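Local coordinates for protein cystathionine gamma-lyase (Saccharomyces cerevisiae, PDB 1N8P) that belongs to the Cys/Met metabolism family of pyridoxal-phosphate-dependent enzymes and forms a tetramer with bound pyridoxal-5'-phosphate, at residues T326-L331 against L381-Q386; D126-L131 against I157-D162; N59-V64 against Y72-S77; Q259-A264 against D301-G306. All coordinates share one frame; numbering follows the deposited sequence.

Contact 2 joins two helices lying on the seven-stranded sheet; contact 3 joins a helix to its strand 72-76. Contacts 1 and 4 belong to the five-stranded sheet and its helices. Contacts 1 and 4 are neighbours, with centres 18 Å apart and nearest atoms about 6 Å apart. Helix 253-271 connects them: it supplies 259-264 to contact 4, and its Ile267 and Leu271 touch Leu381 and Ile384 of contact 1. Contact 2 lies 28 Å from contact 3, centre to centre. Contacts 3 and 4 approach the cofactor without touching it. The Ala75 side chain of contact 3 is about 11 Å from a pyridoxal-5'-phosphate, and Gly306 of contact 4 about 12 Å.

Contact 1 of 4, residues T326-L331 against L381-Q386; sequences TRLFTL and LEDIKQ
Asp383 of helix 377-392 reaches across to the turn at Thr326-Phe329. Asp383 CB sits 4.2 Å from Leu328 CD1. CG lies anti to the backbone N (chi1 -178°), which carries the carboxylate away from its own helix and up to two successive backbone N-H groups. Asp383 OD2 accepts the hydrogen bond from Leu328 N at 3.1 Å. This donor comes from above the carboxylate plane, 54° out of it. Asp383 OD1 takes a longer, weak bond from Arg327 N at 3.4 Å, though a fairly straight one (162°). Apolar atoms close round Asp383 OD2: Leu328 CB is 3.4 Å from it, and Phe329 CD1 is 3.6 Å from it. The Phe329 ring and the carboxylate are nearly coplanar, and Asp383 OD2 lies at the ring edge.

One residue further along the helix, Ile384 CD1 touches Phe329 CE1 at 3.5 Å. Phe329 also packs on Leu380, and Ile384 on Phe322 and Leu271. The guanidinium group of Arg327 does not contact Asp383; it makes a salt bridge with Asp6 of the second subunit.

The arrangement is a buried carboxylate gripping the backbone of a turn. It joins the C-terminal helix to the link between helix 316-325 and the short edge strand 330-331, in the five-stranded alpha/beta part of a fold type I pyridoxal-phosphate enzyme.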
loop_
_atom_site.group_PDB
_atom_site.type_symbol
_atom_site.label_atom_id
_atom_site.label_comp_id
_atom_site.label_asym_id
_atom_site.label_seq_id
_atom_site.Cartn_x
_atom_site.Cartn_y
_atom_site.Cartn_z
ATOM N N THR A 326 3.745 -23.531 -24.193
ATOM C CA THR A 326 4.783 -23.073 -23.254
ATOM C C THR A 326 4.368 -23.140 -21.794
ATOM O O THR A 326 3.275 -22.716 -21.417
ATOM C CB THR A 326 5.180 -21.627 -23.494
ATOM O OG1 THR A 326 3.987 -20.841 -23.578
ATOM C CG2 THR A 326 6.016 -21.484 -24.756
ATOM N N ARG A 327 5.275 -23.638 -20.966
ATOM C CA ARG A 327 5.008 -23.783 -19.555
ATOM C C ARG A 327 5.513 -22.593 -18.760
ATOM O O ARG A 327 4.785 -22.023 -17.934
ATOM C CB ARG A 327 5.671 -25.051 -19.044
ATOM C CG ARG A 327 5.524 -25.247 -17.565
ATOM C CD ARG A 327 6.126 -26.547 -17.142
ATOM N NE ARG A 327 7.577 -26.560 -17.243
ATOM C CZ ARG A 327 8.375 -26.176 -16.258
ATOM N NH1 ARG A 327 7.841 -25.750 -15.134
ATOM N NH2 ARG A 327 9.691 -26.264 -16.368
ATOM N N LEU A 328 6.761 -22.222 -19.023
ATOM C CA LEU A 328 7.399 -21.117 -18.327
ATOM C C LEU A 328 7.050 -19.728 -18.872
ATOM O O LEU A 328 6.893 -18.791 -18.093
ATOM C CB LEU A 328 8.915 -21.339 -18.320
ATOM C CG LEU A 328 9.367 -22.588 -17.556
ATOM C CD1 LEU A 328 10.878 -22.614 -17.449
ATOM C CD2 LEU A 328 8.726 -22.583 -16.167
ATOM N N PHE A 329 6.942 -19.572 -20.191
ATOM C CA PHE A 329 6.567 -18.265 -20.744
ATOM C C PHE A 329 5.075 -18.153 -20.578
ATOM O O PHE A 329 4.377 -19.145 -20.624
ATOM C CB PHE A 329 6.950 -18.141 -22.223
ATOM C CG PHE A 329 8.419 -18.006 -22.443
ATOM C CD1 PHE A 329 9.259 -19.068 -22.216
ATOM C CD2 PHE A 329 8.966 -16.795 -22.825
ATOM C CE1 PHE A 329 10.629 -18.934 -22.367
ATOM C CE2 PHE A 329 10.334 -16.652 -22.975
ATOM C CZ PHE A 329 11.163 -17.730 -22.742
ATOM N N THR A 330 4.567 -16.954 -20.394
ATOM C CA THR A 330 3.141 -16.820 -20.188
ATOM C C THR A 330 2.458 -15.991 -21.243
ATOM O O THR A 330 2.816 -14.844 -21.483
ATOM C CB THR A 330 2.871 -16.266 -18.774
ATOM O OG1 THR A 330 3.229 -17.277 -17.821
ATOM C CG2 THR A 330 1.442 -15.881 -18.588
ATOM N N LEU A 331 1.462 -16.596 -21.880
ATOM C CA LEU A 331 0.711 -15.934 -22.932
ATOM C C LEU A 331 -0.083 -14.780 -22.350
ATOM O O LEU A 331 -0.969 -14.974 -21.520
ATOM C CB LEU A 331 -0.221 -16.937 -23.605
ATOM C CG LEU A 331 -0.975 -16.469 -24.839
ATOM C CD1 LEU A 331 -0.002 -16.160 -25.952
ATOM C CD2 LEU A 331 -1.931 -17.560 -25.256
ATOM N N LEU A 381 15.361 -22.010 -22.047
ATOM C CA LEU A 381 15.825 -22.495 -23.329
ATOM C C LEU A 381 15.141 -23.842 -23.523
ATOM O O LEU A 381 14.449 -24.056 -24.509
ATOM C CB LEU A 381 17.351 -22.669 -23.331
ATOM C CG LEU A 381 17.988 -22.805 -24.720
ATOM C CD1 LEU A 381 17.553 -21.655 -25.622
ATOM C CD2 LEU A 381 19.479 -22.813 -24.586
ATOM N N GLU A 382 15.307 -24.744 -22.562
ATOM C CA GLU A 382 14.705 -26.064 -22.666
ATOM C C GLU A 382 13.193 -26.002 -22.810
ATOM O O GLU A 382 12.559 -26.937 -23.285
ATOM C CB GLU A 382 15.070 -26.912 -21.454
ATOM C CG GLU A 382 15.113 -28.420 -21.753
ATOM C CD GLU A 382 16.208 -28.834 -22.753
ATOM O OE1 GLU A 382 16.259 -30.032 -23.113
ATOM O OE2 GLU A 382 17.022 -27.973 -23.174
ATOM N N ASP A 383 12.602 -24.891 -22.415
ATOM C CA ASP A 383 11.165 -24.762 -22.528
ATOM C C ASP A 383 10.716 -24.271 -23.925
ATOM O O ASP A 383 9.594 -24.551 -24.353
ATOM C CB ASP A 383 10.647 -23.830 -21.440
ATOM C CG ASP A 383 9.148 -23.699 -21.472
ATOM O OD1 ASP A 383 8.476 -24.749 -21.460
ATOM O OD2 ASP A 383 8.637 -22.561 -21.509
ATOM N N ILE A 384 11.582 -23.533 -24.622
ATOM C CA ILE A 384 11.287 -23.055 -25.968
ATOM C C ILE A 384 11.377 -24.273 -26.891
ATOM O O ILE A 384 10.552 -24.452 -27.776
ATOM C CB ILE A 384 12.333 -22.043 -26.449
ATOM C CG1 ILE A 384 12.381 -20.830 -25.522
ATOM C CG2 ILE A 384 12.017 -21.633 -27.862
ATOM C CD1 ILE A 384 11.227 -19.899 -25.691
ATOM N N LYS A 385 12.398 -25.100 -26.667
ATOM C CA LYS A 385 12.629 -26.320 -27.440
ATOM C C LYS A 385 11.391 -27.186 -27.341
ATOM O O LYS A 385 10.704 -27.465 -28.322
ATOM C CB LYS A 385 13.830 -27.088 -26.867
ATOM C CG LYS A 385 15.100 -26.256 -26.792
ATOM C CD LYS A 385 16.285 -27.028 -26.230
ATOM C CE LYS A 385 17.506 -26.103 -26.043
ATOM N NZ LYS A 385 18.711 -26.776 -25.439
ATOM N N GLN A 386 11.124 -27.598 -26.116
ATOM C CA GLN A 386 9.988 -28.420 -25.777
ATOM C C GLN A 386 8.684 -27.900 -26.368
ATOM O O GLN A 386 7.702 -28.635 -26.434
ATOM C CB GLN A 386 9.898 -28.495 -24.253
ATOM C CG GLN A 386 8.669 -29.163 -23.674
ATOM C CD GLN A 386 7.443 -28.296 -23.738
ATOM O OE1 GLN A 386 7.524 -27.073 -23.604
ATOM N NE2 GLN A 386 6.290 -28.919 -23.928
#

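Contact 2 of 4, residues D126-L131 against I157-D162; sequences DLLNDL and IQKVAD
Val160 packs against three leucines of the facing helix. Val160 CG2 meets Leu128 CD2 at 3.3 Å and Leu127 CD2 at 3.5 Å. The other methyl, Val160 CG1, touches Leu131 CD2 at 3.8 Å. This rotamer (chi1 172°) turns CG2 to Leu127 and Leu128 and CG1 to Leu131, with Leu127 CD2 near both. Leu127 and Leu131 cross the valine at about a right angle. This side is buried. Beneath it, Val160 rests on Val142, Ile144 and Leu175 of the sheet strands, while Leu131 continues onto Leu163 and Ile164.

The outer side is different. There Leu128 lies against the aliphatic chain of Lys159, with both Leu128 CD1 and Leu128 CD2 3.5 Å from Lys159 CB. The lysine sets out toward the leucine, but its chain bends at the last torsion and its amine leads away. Lys159 is exposed and Leu128 partly so, which makes this the solvent edge of the contact.

The two helical segments run nearly parallel, 8° apart, with axes 10.1 Å from each other. They are neighbouring helices on one face of the parallel part of the large sheet, as in the layered alpha/beta architecture of fold type I enzymes.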
loop_
_atom_site.group_PDB
_atom_site.type_symbol
_atom_site.label_atom_id
_atom_site.label_comp_id
_atom_site.label_asym_id
_atom_site.label_seq_id
_atom_site.Cartn_x
_atom_site.Cartn_y
_atom_site.Cartn_z
ATOM N N ASP A 126 11.307 2.779 -42.398
ATOM C CA ASP A 126 12.597 3.150 -42.984
ATOM C C ASP A 126 12.732 4.669 -42.826
ATOM O O ASP A 126 12.464 5.436 -43.752
ATOM C CB ASP A 126 12.624 2.758 -44.471
ATOM C CG ASP A 126 14.030 2.767 -45.071
ATOM O OD1 ASP A 126 14.946 2.145 -44.491
ATOM O OD2 ASP A 126 14.218 3.382 -46.145
ATOM N N LEU A 127 13.150 5.089 -41.637
ATOM C CA LEU A 127 13.287 6.502 -41.310
ATOM C C LEU A 127 14.324 7.292 -42.107
ATOM O O LEU A 127 13.988 8.300 -42.729
ATOM C CB LEU A 127 13.575 6.646 -39.818
ATOM C CG LEU A 127 13.296 8.025 -39.235
ATOM C CD1 LEU A 127 11.859 8.407 -39.534
ATOM C CD2 LEU A 127 13.548 8.015 -37.737
ATOM N N LEU A 128 15.577 6.837 -42.093
ATOM C CA LEU A 128 16.664 7.529 -42.796
ATOM C C LEU A 128 16.537 7.763 -44.299
ATOM O O LEU A 128 17.366 8.448 -44.875
ATOM C CB LEU A 128 17.987 6.828 -42.520
ATOM C CG LEU A 128 18.459 6.896 -41.064
ATOM C CD1 LEU A 128 19.774 6.162 -40.913
ATOM C CD2 LEU A 128 18.624 8.346 -40.651
ATOM N N ASN A 129 15.509 7.220 -44.942
ATOM C CA ASN A 129 15.336 7.428 -46.378
ATOM C C ASN A 129 14.114 8.257 -46.755
ATOM O O ASN A 129 14.067 8.846 -47.828
ATOM C CB ASN A 129 15.281 6.086 -47.102
ATOM C CG ASN A 129 16.623 5.395 -47.125
ATOM O OD1 ASN A 129 17.577 5.884 -47.728
ATOM N ND2 ASN A 129 16.711 4.255 -46.458
ATOM N N ASP A 130 13.125 8.323 -45.876
ATOM C CA ASP A 130 11.928 9.084 -46.185
ATOM C C ASP A 130 11.797 10.316 -45.323
ATOM O O ASP A 130 10.887 11.137 -45.520
ATOM C CB ASP A 130 10.696 8.201 -46.013
ATOM C CG ASP A 130 10.745 6.964 -46.893
ATOM O OD1 ASP A 130 11.606 6.901 -47.808
ATOM O OD2 ASP A 130 9.912 6.061 -46.674
ATOM N N LEU A 131 12.711 10.456 -44.371
ATOM C CA LEU A 131 12.665 11.597 -43.472
ATOM C C LEU A 131 12.892 12.935 -44.169
ATOM O O LEU A 131 12.248 13.917 -43.825
ATOM C CB LEU A 131 13.664 11.432 -42.329
ATOM C CG LEU A 131 13.462 12.503 -41.252
ATOM C CD1 LEU A 131 12.022 12.449 -40.734
ATOM C CD2 LEU A 131 14.465 12.292 -40.123
ATOM N N ILE A 157 20.046 6.822 -33.986
ATOM C CA ILE A 157 19.640 8.090 -33.401
ATOM C C ILE A 157 20.482 9.280 -33.896
ATOM O O ILE A 157 19.973 10.390 -34.021
ATOM C CB ILE A 157 19.698 7.992 -31.862
ATOM C CG1 ILE A 157 18.780 6.858 -31.421
ATOM C CG2 ILE A 157 19.257 9.299 -31.221
ATOM C CD1 ILE A 157 18.841 6.528 -29.958
ATOM N N GLN A 158 21.759 9.038 -34.189
ATOM C CA GLN A 158 22.661 10.083 -34.660
ATOM C C GLN A 158 22.360 10.468 -36.105
ATOM O O GLN A 158 22.160 11.654 -36.405
ATOM C CB GLN A 158 24.103 9.619 -34.553
ATOM C CG GLN A 158 25.062 10.748 -34.694
ATOM C CD GLN A 158 24.747 11.821 -33.729
ATOM O OE1 GLN A 158 25.204 11.800 -32.593
ATOM N NE2 GLN A 158 23.941 12.767 -34.155
ATOM N N LYS A 159 22.330 9.480 -37.001
ATOM C CA LYS A 159 21.995 9.754 -38.395
ATOM C C LYS A 159 20.694 10.582 -38.467
ATOM O O LYS A 159 20.612 11.556 -39.215
ATOM C CB LYS A 159 21.836 8.446 -39.191
ATOM C CG LYS A 159 23.156 7.904 -39.777
ATOM C CD LYS A 159 22.940 6.618 -40.545
ATOM C CE LYS A 159 24.135 6.237 -41.432
ATOM N NZ LYS A 159 25.434 5.951 -40.739
ATOM N N VAL A 160 19.686 10.220 -37.676
ATOM C CA VAL A 160 18.436 10.954 -37.702
ATOM C C VAL A 160 18.561 12.328 -37.061
ATOM O O VAL A 160 17.968 13.279 -37.555
ATOM C CB VAL A 160 17.277 10.160 -37.019
ATOM C CG1 VAL A 160 16.038 11.032 -36.880
ATOM C CG2 VAL A 160 16.923 8.946 -37.853
ATOM N N ALA A 161 19.302 12.464 -35.968
ATOM C CA ALA A 161 19.429 13.792 -35.358
ATOM C C ALA A 161 20.071 14.731 -36.380
ATOM O O ALA A 161 19.638 15.871 -36.566
ATOM C CB ALA A 161 20.292 13.727 -34.123
ATOM N N ASP A 162 21.113 14.223 -37.037
ATOM C CA ASP A 162 21.850 14.948 -38.053
ATOM C C ASP A 162 20.940 15.296 -39.206
ATOM O O ASP A 162 20.815 16.455 -39.564
ATOM C CB ASP A 162 22.997 14.087 -38.576
ATOM C CG ASP A 162 24.166 14.040 -37.634
ATOM O OD1 ASP A 162 24.108 14.761 -36.600
ATOM O OD2 ASP A 162 25.132 13.290 -37.943
#

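Contact 3 of 4, residues N59-V64 against Y72-S77; sequences NLERAV and YGLAFS
Glu61 and Ala75 join a helix to the edge strand that follows it, in a helix-strand unit of the large sheet. Helix 55-67 carries Glu61. Strand 72-76 is the outermost strand of the sheet within this chain. Tyr72, Leu74 and Phe76 make its backbone hydrogen bonds to strand 214-218. Ala75 N instead donates to Glu61 OE2 at 2.7 Å, with an angle of 163°. The donor reaches the oxygen on its anti side, 29° out of the carboxylate plane. The side chain of Glu61 is extended beyond CG and lies along the strand backbone. Glu61 CB is 3.7 Å from Gly73 O, Glu61 CG 3.5 Å from Ala75 N, and Glu61 OE2 3.2 Å from Leu74 CA. Glu61 OE1 and Gly73 O, both acceptors, do not hydrogen-bond to each other. Arg57 NE makes a long, weak ion pair with Glu61 OE2, and Gln231 also packs on Glu61.

The backbones are close here. The CA atoms of Glu61 and Gly73 are 4.6 Å apart, and Gly73 brings no side chain between them. Beside it, Leu60 CD2 touches Ala75 CB at 3.9 Å. That apolar patch continues to Ala243 from Leu60, and to Val215 and Pro238 from Ala75.

The N-to-C directions of segments 59-64 and 72-76 differ by 130°. After Ser77 the chain reaches Ser78, Gly79 and Ser80 of the pyridoxal-5'-phosphate pocket, at the start of helix 79-88. A carboxylate thus takes up an N-H of a strand that is outermost within the chain, shortly before the cofactor site of this fold type I enzyme.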
loop_
_atom_site.group_PDB
_atom_site.type_symbol
_atom_site.label_atom_id
_atom_site.label_comp_id
_atom_site.label_asym_id
_atom_site.label_seq_id
_atom_site.Cartn_x
_atom_site.Cartn_y
_atom_site.Cartn_z
ATOM N N ASN A 59 11.951 12.326 -6.371
ATOM C CA ASN A 59 13.082 11.432 -6.205
ATOM C C ASN A 59 13.163 10.417 -7.313
ATOM O O ASN A 59 14.251 10.068 -7.735
ATOM C CB ASN A 59 13.026 10.714 -4.863
ATOM C CG ASN A 59 13.436 11.597 -3.710
ATOM O OD1 ASN A 59 14.244 12.531 -3.871
ATOM N ND2 ASN A 59 12.903 11.299 -2.529
ATOM N N LEU A 60 12.017 9.925 -7.777
ATOM C CA LEU A 60 11.998 8.947 -8.857
ATOM C C LEU A 60 12.614 9.620 -10.040
ATOM O O LEU A 60 13.614 9.160 -10.586
ATOM C CB LEU A 60 10.562 8.531 -9.186
ATOM C CG LEU A 60 10.247 7.934 -10.570
ATOM C CD1 LEU A 60 10.991 6.653 -10.770
ATOM C CD2 LEU A 60 8.738 7.715 -10.717
ATOM N N GLU A 61 12.009 10.735 -10.424
ATOM C CA GLU A 61 12.479 11.543 -11.533
ATOM C C GLU A 61 13.985 11.782 -11.541
ATOM O O GLU A 61 14.631 11.646 -12.563
ATOM C CB GLU A 61 11.705 12.861 -11.535
ATOM C CG GLU A 61 10.202 12.657 -11.796
ATOM C CD GLU A 61 9.437 13.939 -11.774
ATOM O OE1 GLU A 61 10.022 14.931 -11.293
ATOM O OE2 GLU A 61 8.266 13.971 -12.215
ATOM N N ARG A 62 14.555 12.121 -10.392
ATOM C CA ARG A 62 15.994 12.351 -10.296
ATOM C C ARG A 62 16.729 11.083 -10.656
ATOM O O ARG A 62 17.711 11.088 -11.410
ATOM C CB ARG A 62 16.385 12.731 -8.869
ATOM C CG ARG A 62 15.864 14.068 -8.378
ATOM C CD ARG A 62 16.342 14.294 -6.958
ATOM N NE ARG A 62 15.592 15.358 -6.304
ATOM C CZ ARG A 62 15.789 16.654 -6.518
ATOM N NH1 ARG A 62 16.726 17.059 -7.372
ATOM N NH2 ARG A 62 15.045 17.545 -5.873
ATOM N N ALA A 63 16.258 9.979 -10.090
ATOM C CA ALA A 63 16.890 8.686 -10.344
ATOM C C ALA A 63 16.816 8.317 -11.817
ATOM O O ALA A 63 17.839 8.023 -12.416
ATOM C CB ALA A 63 16.253 7.606 -9.480
ATOM N N VAL A 64 15.625 8.348 -12.416
ATOM C CA VAL A 64 15.536 7.989 -13.829
ATOM C C VAL A 64 16.457 8.859 -14.696
ATOM O O VAL A 64 17.239 8.332 -15.491
ATOM C CB VAL A 64 14.097 8.075 -14.362
ATOM C CG1 VAL A 64 14.103 7.900 -15.861
ATOM C CG2 VAL A 64 13.252 6.988 -13.739
ATOM N N TYR A 72 17.315 16.347 -16.631
ATOM C CA TYR A 72 15.938 16.368 -16.153
ATOM C C TYR A 72 15.080 15.101 -16.330
ATOM O O TYR A 72 15.293 14.306 -17.242
ATOM C CB TYR A 72 15.221 17.568 -16.794
ATOM C CG TYR A 72 16.013 18.858 -16.664
ATOM C CD1 TYR A 72 16.945 19.236 -17.643
ATOM C CD2 TYR A 72 15.864 19.688 -15.541
ATOM C CE1 TYR A 72 17.707 20.404 -17.508
ATOM C CE2 TYR A 72 16.620 20.858 -15.397
ATOM C CZ TYR A 72 17.537 21.206 -16.382
ATOM O OH TYR A 72 18.285 22.351 -16.234
ATOM N N GLY A 73 14.101 14.947 -15.436
ATOM C CA GLY A 73 13.167 13.831 -15.475
ATOM C C GLY A 73 11.763 14.279 -15.083
ATOM O O GLY A 73 11.586 15.273 -14.376
ATOM N N LEU A 74 10.753 13.554 -15.553
ATOM C CA LEU A 74 9.347 13.878 -15.252
ATOM C C LEU A 74 8.477 12.621 -15.366
ATOM O O LEU A 74 8.446 11.978 -16.404
ATOM C CB LEU A 74 8.801 14.944 -16.222
ATOM C CG LEU A 74 9.358 16.368 -16.187
ATOM C CD1 LEU A 74 8.689 17.137 -17.291
ATOM C CD2 LEU A 74 9.093 17.039 -14.840
ATOM N N ALA A 75 7.769 12.261 -14.307
ATOM C CA ALA A 75 6.945 11.073 -14.389
ATOM C C ALA A 75 5.535 11.491 -14.668
ATOM O O ALA A 75 5.173 12.632 -14.433
ATOM C CB ALA A 75 7.013 10.306 -13.115
ATOM N N PHE A 76 4.757 10.566 -15.213
ATOM C CA PHE A 76 3.347 10.796 -15.531
ATOM C C PHE A 76 2.540 9.502 -15.308
ATOM O O PHE A 76 3.116 8.431 -15.070
ATOM C CB PHE A 76 3.181 11.262 -16.984
ATOM C CG PHE A 76 3.905 12.550 -17.307
ATOM C CD1 PHE A 76 5.216 12.527 -17.787
ATOM C CD2 PHE A 76 3.270 13.787 -17.145
ATOM C CE1 PHE A 76 5.885 13.718 -18.103
ATOM C CE2 PHE A 76 3.932 14.987 -17.463
ATOM C CZ PHE A 76 5.239 14.953 -17.941
ATOM N N SER A 77 1.214 9.603 -15.382
ATOM C CA SER A 77 0.326 8.458 -15.186
ATOM C C SER A 77 0.712 7.247 -16.025
ATOM O O SER A 77 0.741 6.134 -15.548
ATOM C CB SER A 77 -1.084 8.852 -15.550
ATOM O OG SER A 77 -1.440 10.087 -14.961
#

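Contact 4 of 4, residues Q259-A264 against D301-G306; sequences QAALSA and DALGGG
Ala261 and Ala264 point their methyls from helix 253-271 at the glycine-rich loop 301-306. They stand one helical turn apart, and the carbonyl of Gly305 comes to both. Gly305 O is 3.5 Å from Ala261 CB and also 3.5 Å from Ala264 CB. Gly305 O makes a CA-H...O contact with Ala261 CA at 3.0 Å, with an angle of 158° at the hydrogen. The same oxygen accepts a hydrogen bond from Tyr283 OH, which supplies it with a conventional partner. Gly306 continues the approach, Gly306 CA lying 3.9 Å from Ala264 CB.

Leu303, two residues before Gly305, also meets the helix. Its CG lies beside the backbone N, anti to the carbonyl carbon, and the tip comes nearer to the helix than the first bond suggests. Leu303 CD2 rests 3.9 Å from Ala261 CB. Leu262 starts off away from the loop, but its chain turns back and Leu262 CD2 comes 4.3 Å from Leu303 CD2. This pair lies at the more open side.

Gly305 has phi 112° and psi -159°, backbone angles that by themselves call for glycine. Gly306 next bonds through its backbone to Val372. Ala261 and Ala264 offer only methyls to the loop, and Ala261 CA lies 4.7 Å from Gly305 CA. The contact is a close helix-loop packing at the entry to strand 307-312, in the smaller alpha/beta sheet region of this fold type I enzyme.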
loop_
_atom_site.group_PDB
_atom_site.type_symbol
_atom_site.label_atom_id
_atom_site.label_comp_id
_atom_site.label_asym_id
_atom_site.label_seq_id
_atom_site.Cartn_x
_atom_site.Cartn_y
_atom_site.Cartn_z
ATOM N N GLN A 259 20.466 -9.922 -16.991
ATOM C CA GLN A 259 20.127 -11.331 -17.049
ATOM C C GLN A 259 19.143 -11.638 -18.187
ATOM O O GLN A 259 19.323 -12.574 -18.957
ATOM C CB GLN A 259 19.519 -11.724 -15.719
ATOM C CG GLN A 259 19.127 -13.170 -15.621
ATOM C CD GLN A 259 20.309 -14.038 -15.595
ATOM O OE1 GLN A 259 21.265 -13.757 -14.894
ATOM N NE2 GLN A 259 20.273 -15.118 -16.356
ATOM N N ALA A 260 18.099 -10.836 -18.289
ATOM C CA ALA A 260 17.095 -11.033 -19.311
ATOM C C ALA A 260 17.754 -10.986 -20.686
ATOM O O ALA A 260 17.345 -11.677 -21.607
ATOM C CB ALA A 260 16.006 -9.959 -19.183
ATOM N N ALA A 261 18.797 -10.182 -20.809
ATOM C CA ALA A 261 19.499 -10.038 -22.075
ATOM C C ALA A 261 20.381 -11.270 -22.406
ATOM O O ALA A 261 20.280 -11.827 -23.506
ATOM C CB ALA A 261 20.330 -8.726 -22.059
ATOM N N LEU A 262 21.252 -11.690 -21.484
ATOM C CA LEU A 262 22.077 -12.872 -21.740
ATOM C C LEU A 262 21.126 -14.006 -22.136
ATOM O O LEU A 262 21.326 -14.677 -23.128
ATOM C CB LEU A 262 22.869 -13.315 -20.493
ATOM C CG LEU A 262 23.615 -12.349 -19.561
ATOM C CD1 LEU A 262 24.504 -13.212 -18.749
ATOM C CD2 LEU A 262 24.439 -11.272 -20.263
ATOM N N SER A 263 20.069 -14.207 -21.366
ATOM C CA SER A 263 19.135 -15.265 -21.682
ATOM C C SER A 263 18.542 -15.179 -23.067
ATOM O O SER A 263 18.555 -16.162 -23.780
ATOM C CB SER A 263 18.020 -15.310 -20.648
ATOM O OG SER A 263 18.498 -15.912 -19.459
ATOM N N ALA A 264 18.021 -14.011 -23.442
ATOM C CA ALA A 264 17.401 -13.803 -24.763
ATOM C C ALA A 264 18.392 -14.012 -25.892
ATOM O O ALA A 264 18.034 -14.485 -26.958
ATOM C CB ALA A 264 16.784 -12.405 -24.860
ATOM N N ASP A 301 27.505 -2.945 -24.180
ATOM C CA ASP A 301 28.095 -4.258 -24.376
ATOM C C ASP A 301 27.496 -5.044 -25.523
ATOM O O ASP A 301 27.796 -6.223 -25.712
ATOM C CB ASP A 301 27.990 -5.049 -23.088
ATOM C CG ASP A 301 28.813 -4.445 -21.990
ATOM O OD1 ASP A 301 30.019 -4.262 -22.213
ATOM O OD2 ASP A 301 28.267 -4.146 -20.912
ATOM N N ALA A 302 26.677 -4.359 -26.303
ATOM C CA ALA A 302 25.994 -4.940 -27.457
ATOM C C ALA A 302 24.878 -5.908 -27.028
ATOM O O ALA A 302 24.594 -6.893 -27.730
ATOM C CB ALA A 302 26.997 -5.637 -28.360
ATOM N N LEU A 303 24.257 -5.618 -25.878
ATOM C CA LEU A 303 23.181 -6.446 -25.351
ATOM C C LEU A 303 21.970 -6.264 -26.257
ATOM O O LEU A 303 21.615 -5.138 -26.594
ATOM C CB LEU A 303 22.860 -6.037 -23.910
ATOM C CG LEU A 303 23.957 -6.297 -22.861
ATOM C CD1 LEU A 303 23.642 -5.601 -21.536
ATOM C CD2 LEU A 303 24.089 -7.758 -22.660
ATOM N N GLY A 304 21.353 -7.371 -26.665
ATOM C CA GLY A 304 20.214 -7.297 -27.564
ATOM C C GLY A 304 18.899 -6.963 -26.911
ATOM O O GLY A 304 17.948 -6.547 -27.562
ATOM N N GLY A 305 18.831 -7.146 -25.606
ATOM C CA GLY A 305 17.601 -6.825 -24.896
ATOM C C GLY A 305 16.956 -8.085 -24.375
ATOM O O GLY A 305 17.631 -9.101 -24.247
ATOM N N GLY A 306 15.661 -8.018 -24.088
ATOM C CA GLY A 306 14.939 -9.173 -23.591
ATOM C C GLY A 306 13.824 -9.607 -24.522
ATOM O O GLY A 306 13.157 -10.592 -24.260
#